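Local atomic coordinates of SorB (PDB entry 6B2V), a protein that forms a pyran ring in the polyketide chain of the antibiotic sorangicin, as the pyran synthase domain of module nine in a trans-acyltransferase assembly line. Residues 140-148 and 271-280. Residues are numbered along the deposited sequence; the frame is centred on the assembly and turned at random.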
loop_
_atom_site.group_PDB
_atom_site.type_symbol
_atom_site.label_atom_id
_atom_site.label_comp_id
_atom_site.label_asym_id
_atom_site.label_seq_id
_atom_site.Cartn_x
_atom_site.Cartn_y
_atom_site.Cartn_z
ATOM N N ALA A 140 -11.619 -14.942 -5.994
ATOM C CA ALA A 140 -12.597 -15.031 -4.960
ATOM C C ALA A 140 -11.936 -14.623 -3.669
ATOM O O ALA A 140 -10.817 -14.899 -3.436
ATOM C CB ALA A 140 -13.126 -16.448 -4.835
ATOM N N ARG A 141 -12.726 -13.982 -2.849
ATOM C CA ARG A 141 -12.290 -13.518 -1.571
ATOM C C ARG A 141 -11.820 -14.757 -0.863
ATOM O O ARG A 141 -12.468 -15.719 -0.813
ATOM C CB ARG A 141 -13.505 -12.941 -0.835
ATOM C CG ARG A 141 -13.182 -12.184 0.424
ATOM C CD ARG A 141 -14.388 -11.690 1.193
ATOM N NE ARG A 141 -14.144 -10.477 1.908
ATOM C CZ ARG A 141 -14.982 -9.942 2.772
ATOM N NH1 ARG A 141 -16.113 -10.555 3.052
ATOM N NH2 ARG A 141 -14.698 -8.803 3.345
ATOM N N PRO A 142 -10.718 -14.645 -0.177
ATOM C CA PRO A 142 -10.185 -15.748 0.584
ATOM C C PRO A 142 -11.143 -16.070 1.683
ATOM O O PRO A 142 -11.901 -15.283 2.162
ATOM C CB PRO A 142 -8.929 -15.162 1.231
ATOM C CG PRO A 142 -8.560 -14.029 0.418
ATOM C CD PRO A 142 -9.780 -13.543 -0.302
ATOM N N PRO A 143 -11.005 -17.275 2.173
ATOM C CA PRO A 143 -11.799 -17.706 3.305
ATOM C C PRO A 143 -11.393 -16.903 4.550
ATOM O O PRO A 143 -10.366 -16.361 4.612
ATOM C CB PRO A 143 -11.385 -19.150 3.533
ATOM C CG PRO A 143 -10.689 -19.537 2.333
ATOM C CD PRO A 143 -10.130 -18.328 1.674
ATOM N N ALA A 144 -12.257 -16.891 5.534
ATOM C CA ALA A 144 -11.938 -16.154 6.743
ATOM C C ALA A 144 -10.699 -16.731 7.407
ATOM O O ALA A 144 -10.550 -17.874 7.450
ATOM C CB ALA A 144 -13.089 -16.169 7.718
ATOM N N LEU A 145 -9.854 -15.851 7.925
ATOM C CA LEU A 145 -8.637 -16.247 8.575
ATOM C C LEU A 145 -8.861 -16.745 9.992
ATOM O O LEU A 145 -9.509 -16.113 10.740
ATOM C CB LEU A 145 -7.676 -15.097 8.618
ATOM C CG LEU A 145 -6.316 -15.362 9.244
ATOM C CD1 LEU A 145 -5.591 -16.374 8.355
ATOM C CD2 LEU A 145 -5.558 -14.055 9.291
ATOM N N ASP A 146 -8.253 -17.886 10.302
ATOM C CA ASP A 146 -8.300 -18.472 11.620
ATOM C C ASP A 146 -7.217 -17.771 12.404
ATOM O O ASP A 146 -6.112 -18.173 12.505
ATOM C CB ASP A 146 -8.058 -19.960 11.492
ATOM C CG ASP A 146 -8.235 -20.723 12.789
ATOM O OD1 ASP A 146 -8.219 -20.098 13.816
ATOM O OD2 ASP A 146 -8.362 -21.945 12.652
ATOM N N ILE A 147 -7.615 -16.659 12.991
ATOM C CA ILE A 147 -6.684 -15.831 13.714
ATOM C C ILE A 147 -6.055 -16.527 14.908
ATOM O O ILE A 147 -4.930 -16.346 15.140
ATOM C CB ILE A 147 -7.356 -14.508 14.132
ATOM C CG1 ILE A 147 -7.834 -13.791 12.893
ATOM C CG2 ILE A 147 -6.453 -13.593 14.965
ATOM C CD1 ILE A 147 -8.912 -12.803 13.189
ATOM N N GLU A 148 -6.833 -17.298 15.637
ATOM C CA GLU A 148 -6.241 -17.997 16.755
ATOM C C GLU A 148 -5.152 -18.992 16.316
ATOM O O GLU A 148 -4.146 -19.126 16.951
ATOM C CB GLU A 148 -7.283 -18.650 17.667
ATOM C CG GLU A 148 -6.762 -19.800 18.547
ATOM C CD GLU A 148 -5.835 -19.404 19.697
ATOM O OE1 GLU A 148 -5.493 -18.269 19.814
ATOM O OE2 GLU A 148 -5.476 -20.307 20.428
ATOM N N ASP A 271 -2.384 -9.746 4.144
ATOM C CA ASP A 271 -3.776 -9.444 4.129
ATOM C C ASP A 271 -4.174 -8.599 5.336
ATOM O O ASP A 271 -3.631 -8.712 6.383
ATOM C CB ASP A 271 -4.678 -10.685 4.245
ATOM C CG ASP A 271 -4.661 -11.558 2.989
ATOM O OD1 ASP A 271 -3.737 -11.482 2.299
ATOM O OD2 ASP A 271 -5.569 -12.245 2.682
ATOM N N LEU A 272 -5.159 -7.752 5.079
ATOM C CA LEU A 272 -5.803 -6.961 6.095
ATOM C C LEU A 272 -7.167 -7.634 6.320
ATOM O O LEU A 272 -7.926 -7.763 5.474
ATOM C CB LEU A 272 -6.019 -5.517 5.670
ATOM C CG LEU A 272 -6.810 -4.644 6.663
ATOM C CD1 LEU A 272 -6.023 -4.408 7.942
ATOM C CD2 LEU A 272 -7.129 -3.318 6.062
ATOM N N VAL A 273 -7.405 -8.034 7.550
ATOM C CA VAL A 273 -8.622 -8.690 7.920
ATOM C C VAL A 273 -9.342 -7.989 9.083
ATOM O O VAL A 273 -8.768 -7.323 9.838
ATOM C CB VAL A 273 -8.436 -10.179 8.319
ATOM C CG1 VAL A 273 -7.734 -10.946 7.216
ATOM C CG2 VAL A 273 -7.670 -10.347 9.612
ATOM N N ASP A 274 -10.637 -8.207 9.138
ATOM C CA ASP A 274 -11.415 -7.688 10.237
ATOM C C ASP A 274 -11.328 -8.618 11.440
ATOM O O ASP A 274 -10.656 -9.577 11.457
ATOM C CB ASP A 274 -12.870 -7.306 9.862
ATOM C CG ASP A 274 -13.718 -8.478 9.450
ATOM O OD1 ASP A 274 -13.403 -9.546 9.899
ATOM O OD2 ASP A 274 -14.708 -8.240 8.781
ATOM N N ALA A 275 -12.081 -8.314 12.472
ATOM C CA ALA A 275 -12.010 -9.092 13.702
ATOM C C ALA A 275 -12.542 -10.487 13.593
ATOM O O ALA A 275 -12.317 -11.250 14.480
ATOM C CB ALA A 275 -12.584 -8.361 14.922
ATOM N N SER A 276 -13.310 -10.736 12.533
ATOM C CA SER A 276 -13.820 -12.059 12.237
ATOM C C SER A 276 -12.977 -12.830 11.223
ATOM O O SER A 276 -13.352 -13.861 10.816
ATOM C CB SER A 276 -15.280 -12.001 11.813
ATOM O OG SER A 276 -16.075 -11.637 12.891
ATOM N N GLY A 277 -11.869 -12.233 10.867
ATOM C CA GLY A 277 -10.977 -12.847 9.903
ATOM C C GLY A 277 -11.322 -12.653 8.428
ATOM O O GLY A 277 -10.716 -13.220 7.571
ATOM N N ASN A 278 -12.339 -11.843 8.194
ATOM C CA ASN A 278 -12.725 -11.611 6.814
ATOM C C ASN A 278 -11.697 -10.726 6.096
ATOM O O ASN A 278 -11.287 -9.743 6.592
ATOM C CB ASN A 278 -14.090 -10.934 6.666
ATOM C CG ASN A 278 -15.245 -11.663 7.337
ATOM O OD1 ASN A 278 -15.473 -12.766 7.160
ATOM N ND2 ASN A 278 -16.008 -10.922 8.065
ATOM N N CYS A 279 -11.383 -11.073 4.855
ATOM C CA CYS A 279 -10.419 -10.314 4.085
ATOM C C CYS A 279 -10.970 -9.004 3.531
ATOM O O CYS A 279 -11.880 -8.997 2.791
ATOM C CB CYS A 279 -9.985 -11.182 2.908
ATOM S SG CYS A 279 -8.617 -10.478 1.959
ATOM N N LEU A 280 -10.347 -7.899 3.942
ATOM C CA LEU A 280 -10.738 -6.561 3.512
ATOM C C LEU A 280 -9.879 -6.172 2.327
ATOM O O LEU A 280 -10.347 -5.672 1.372
ATOM C CB LEU A 280 -10.614 -5.543 4.677
ATOM C CG LEU A 280 -11.192 -6.059 5.989
ATOM C CD1 LEU A 280 -11.051 -4.939 6.988
ATOM C CD2 LEU A 280 -12.667 -6.435 5.849
HETATM O O HOH W 1 -12.720 -13.381 3.987
HETATM O O HOH W 2 -9.384 -13.771 5.077
#
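An extended, proline-rich linker lies against a hairpin turn here, R141 to L145 meeting G277 to C279 through one backbone bond, an arginine grip and two bridging waters; the linker leads into the predicted C-terminal hotdog fold, and the turn joins strands 267-273 and 279-289. R141 grips the carbonyl of C279 side-on, NE and NH2 both donating to the one oxygen through bent bonds, since it cannot face both N-H groups squarely. NE is 2.8 Å from C279 O, in the carbonyl plane on a lone pair, whereas NH2 comes from above that plane. R141 CG anti to the backbone N (chi1 -169°) and a bend at chi3 put the guanidinium there, with N278 CB over one face. Beside it P142 CG rests 3.9 Å from C279 SG. One water bridges P142 O to C279 N, the other P143 O to G277 O. That G277 oxygen also takes a nearly straight hydrogen bond from L145 N (2.8 Å, 170° at the hydrogen) and a CA-H...O contact from A144. I147 CD1 packs on the G277 backbone, and L145 CD2 meets V273 CG2 at 4.3 Å. G277 closes a type I turn at positive phi, braced by D274: OD1 accepts from S276 N, an Asx turn, and from N278 N on the opposite carboxylate face. D146 ends the linker as N-cap of helix 147-152, OD1 accepting from A149 N, while its sequence neighbours L145 and I147 touch H252 and Y250 of strand 250-255, next to strand 267-273.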